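Local coordinates for conserved hypothetical protein TA1206 (Thermoplasma acidophilum, PDB 1QW2) that is of unknown function but belongs to the DUF1805 family and assembles with other copies of itself, at residues 45-50 and 57-62. Sequence-based numbering, arbitrary orientation.
Sequences GYLNME and DIAVRV
R61 reaches from strand 59-61 to the loop that leads into helix 49-54, and its CB, CD, NE and NH2 each meet that loop or the first residue of the helix. Its CB meets M49 CE (3.9 Å) and L47 CD2 (4.1 Å), both on the same side. CG is turned anti to the backbone N (chi1 179°) and the chain runs on extended as far as NE, sliding past the L47 side chain in the opposite direction. CD then passes the loop backbone, 3.2 Å from L47 O, and NE is 3.1 Å from that same oxygen. At the tip the guanidinium meets G45 side-on, NE and NH2 both donating to G45 O. The NH2 bond (3.1 Å) lies in the carbonyl plane on a lone pair, whereas NE approaches from above that plane. G45 O stays close to the guanidinium plane for both. NH1 forms a salt bridge with E78, so its charge is probably balanced on strand 78-79.

Back towards the start of the strand, hydrocarbon ends rest against strand backbone. M49, a selenomethionine, bends at chi2 and chi3 to bring CE within 3.7 Å of A59 O, and L47 CD2 settles 3.8 Å from V60 O. Replacing R61 with a leucine would probably leave E78 without its mate and G45 O without these two donors, loosening the loop's hold on the strand.

The contact joins loop to strand within the beta-alpha-beta unit of helix 49-54 and the adjacent, parallel strands 41-43 and 59-61. The loop also faces a second subunit, whose T51 hydroxyl hydrogen-bonds G45 O and whose N48 side-chain amide (ND2) hydrogen-bonds L47 O. With NE and NH2 spent on one loop carbonyl and NH1 on a carboxylate, the guanidinium plane is probably held in a fixed orientation beside that subunit.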
loop_
_atom_site.group_PDB
_atom_site.type_symbol
_atom_site.label_atom_id
_atom_site.label_comp_id
_atom_site.label_asym_id
_atom_site.label_seq_id
_atom_site.Cartn_x
_atom_site.Cartn_y
_atom_site.Cartn_z
ATOM N N GLY A 45 -0.086 10.108 -17.613
ATOM C CA GLY A 45 -0.864 9.982 -18.836
ATOM C C GLY A 45 -2.057 9.040 -18.842
ATOM O O GLY A 45 -2.926 9.155 -19.706
ATOM N N TYR A 46 -2.109 8.102 -17.903
ATOM C CA TYR A 46 -3.236 7.180 -17.851
ATOM C C TYR A 46 -4.531 7.860 -17.401
ATOM O O TYR A 46 -5.611 7.282 -17.525
ATOM C CB TYR A 46 -2.924 6.000 -16.927
ATOM C CG TYR A 46 -2.080 4.910 -17.555
ATOM C CD1 TYR A 46 -2.521 4.217 -18.686
ATOM C CD2 TYR A 46 -0.864 4.535 -16.986
ATOM C CE1 TYR A 46 -1.768 3.167 -19.229
ATOM C CE2 TYR A 46 -0.105 3.491 -17.520
ATOM C CZ TYR A 46 -0.563 2.813 -18.634
ATOM O OH TYR A 46 0.169 1.758 -19.135
ATOM N N LEU A 47 -4.432 9.089 -16.902
ATOM C CA LEU A 47 -5.626 9.803 -16.459
ATOM C C LEU A 47 -6.510 10.241 -17.613
ATOM O O LEU A 47 -6.034 10.796 -18.605
ATOM C CB LEU A 47 -5.253 11.042 -15.638
ATOM C CG LEU A 47 -6.445 11.904 -15.205
ATOM C CD1 LEU A 47 -7.311 11.126 -14.228
ATOM C CD2 LEU A 47 -5.952 13.194 -14.558
ATOM N N ASN A 48 -7.806 9.972 -17.473
ATOM C CA ASN A 48 -8.803 10.369 -18.460
ATOM C C ASN A 48 -9.362 11.701 -17.953
ATOM O O ASN A 48 -10.159 11.722 -17.015
ATOM C CB ASN A 48 -9.926 9.332 -18.516
ATOM C CG ASN A 48 -10.914 9.605 -19.624
ATOM O OD1 ASN A 48 -11.229 10.760 -19.919
ATOM N ND2 ASN A 48 -11.422 8.539 -20.239
HETATM N N MSE A 49 -8.934 12.807 -18.559
HETATM C CA MSE A 49 -9.394 14.128 -18.132
HETATM C C MSE A 49 -10.900 14.318 -18.310
HETATM O O MSE A 49 -11.524 15.094 -17.583
HETATM C CB MSE A 49 -8.626 15.219 -18.886
HETATM C CG MSE A 49 -8.966 16.665 -18.476
HETATM SE SE MSE A 49 -8.776 17.072 -16.587
HETATM C CE MSE A 49 -6.863 16.881 -16.420
ATOM N N GLU A 50 -11.498 13.617 -19.267
ATOM C CA GLU A 50 -12.935 13.757 -19.461
ATOM C C GLU A 50 -13.661 13.269 -18.210
ATOM O O GLU A 50 -14.695 13.815 -17.819
ATOM C CB GLU A 50 -13.400 12.968 -20.685
ATOM C CG GLU A 50 -12.730 13.394 -21.980
ATOM C CD GLU A 50 -13.404 12.813 -23.208
ATOM O OE1 GLU A 50 -13.680 11.596 -23.222
ATOM O OE2 GLU A 50 -13.652 13.574 -24.165
ATOM N N ASP A 57 -13.689 17.188 -10.541
ATOM C CA ASP A 57 -12.435 17.165 -9.797
ATOM C C ASP A 57 -11.516 18.333 -10.118
ATOM O O ASP A 57 -11.617 18.948 -11.178
ATOM C CB ASP A 57 -11.610 15.914 -10.125
ATOM C CG ASP A 57 -12.244 14.634 -9.650
ATOM O OD1 ASP A 57 -13.083 14.675 -8.734
ATOM O OD2 ASP A 57 -11.868 13.570 -10.195
ATOM N N ILE A 58 -10.619 18.625 -9.181
ATOM C CA ILE A 58 -9.580 19.615 -9.399
ATOM C C ILE A 58 -8.473 18.629 -9.769
ATOM O O ILE A 58 -7.943 17.920 -8.905
ATOM C CB ILE A 58 -9.190 20.368 -8.108
ATOM C CG1 ILE A 58 -10.272 21.388 -7.753
ATOM C CG2 ILE A 58 -7.839 21.059 -8.301
ATOM C CD1 ILE A 58 -9.980 22.177 -6.484
ATOM N N ALA A 59 -8.140 18.557 -11.051
ATOM C CA ALA A 59 -7.136 17.605 -11.496
ATOM C C ALA A 59 -6.230 18.113 -12.598
ATOM O O ALA A 59 -6.622 18.947 -13.411
ATOM C CB ALA A 59 -7.827 16.335 -11.969
ATOM N N VAL A 60 -5.005 17.602 -12.611
ATOM C CA VAL A 60 -4.051 17.948 -13.653
ATOM C C VAL A 60 -3.439 16.657 -14.180
ATOM O O VAL A 60 -3.241 15.686 -13.439
ATOM C CB VAL A 60 -2.935 18.893 -13.147
ATOM C CG1 VAL A 60 -3.515 20.272 -12.853
ATOM C CG2 VAL A 60 -2.281 18.318 -11.920
ATOM N N ARG A 61 -3.156 16.650 -15.474
ATOM C CA ARG A 61 -2.579 15.492 -16.132
ATOM C C ARG A 61 -1.207 15.877 -16.670
ATOM O O ARG A 61 -1.056 16.933 -17.285
ATOM C CB ARG A 61 -3.505 15.059 -17.275
ATOM C CG ARG A 61 -3.030 13.870 -18.093
ATOM C CD ARG A 61 -4.149 13.365 -19.001
ATOM N NE ARG A 61 -3.696 12.289 -19.876
ATOM C CZ ARG A 61 -3.224 12.469 -21.104
ATOM N NH1 ARG A 61 -3.155 13.693 -21.617
ATOM N NH2 ARG A 61 -2.796 11.432 -21.811
ATOM N N VAL A 62 -0.206 15.046 -16.394
ATOM C CA VAL A 62 1.153 15.279 -16.886
ATOM C C VAL A 62 1.533 14.032 -17.674
ATOM O O VAL A 62 0.928 12.974 -17.493
ATOM C CB VAL A 62 2.167 15.501 -15.732
ATOM C CG1 VAL A 62 1.846 16.797 -15.006
ATOM C CG2 VAL A 62 2.140 14.332 -14.764
#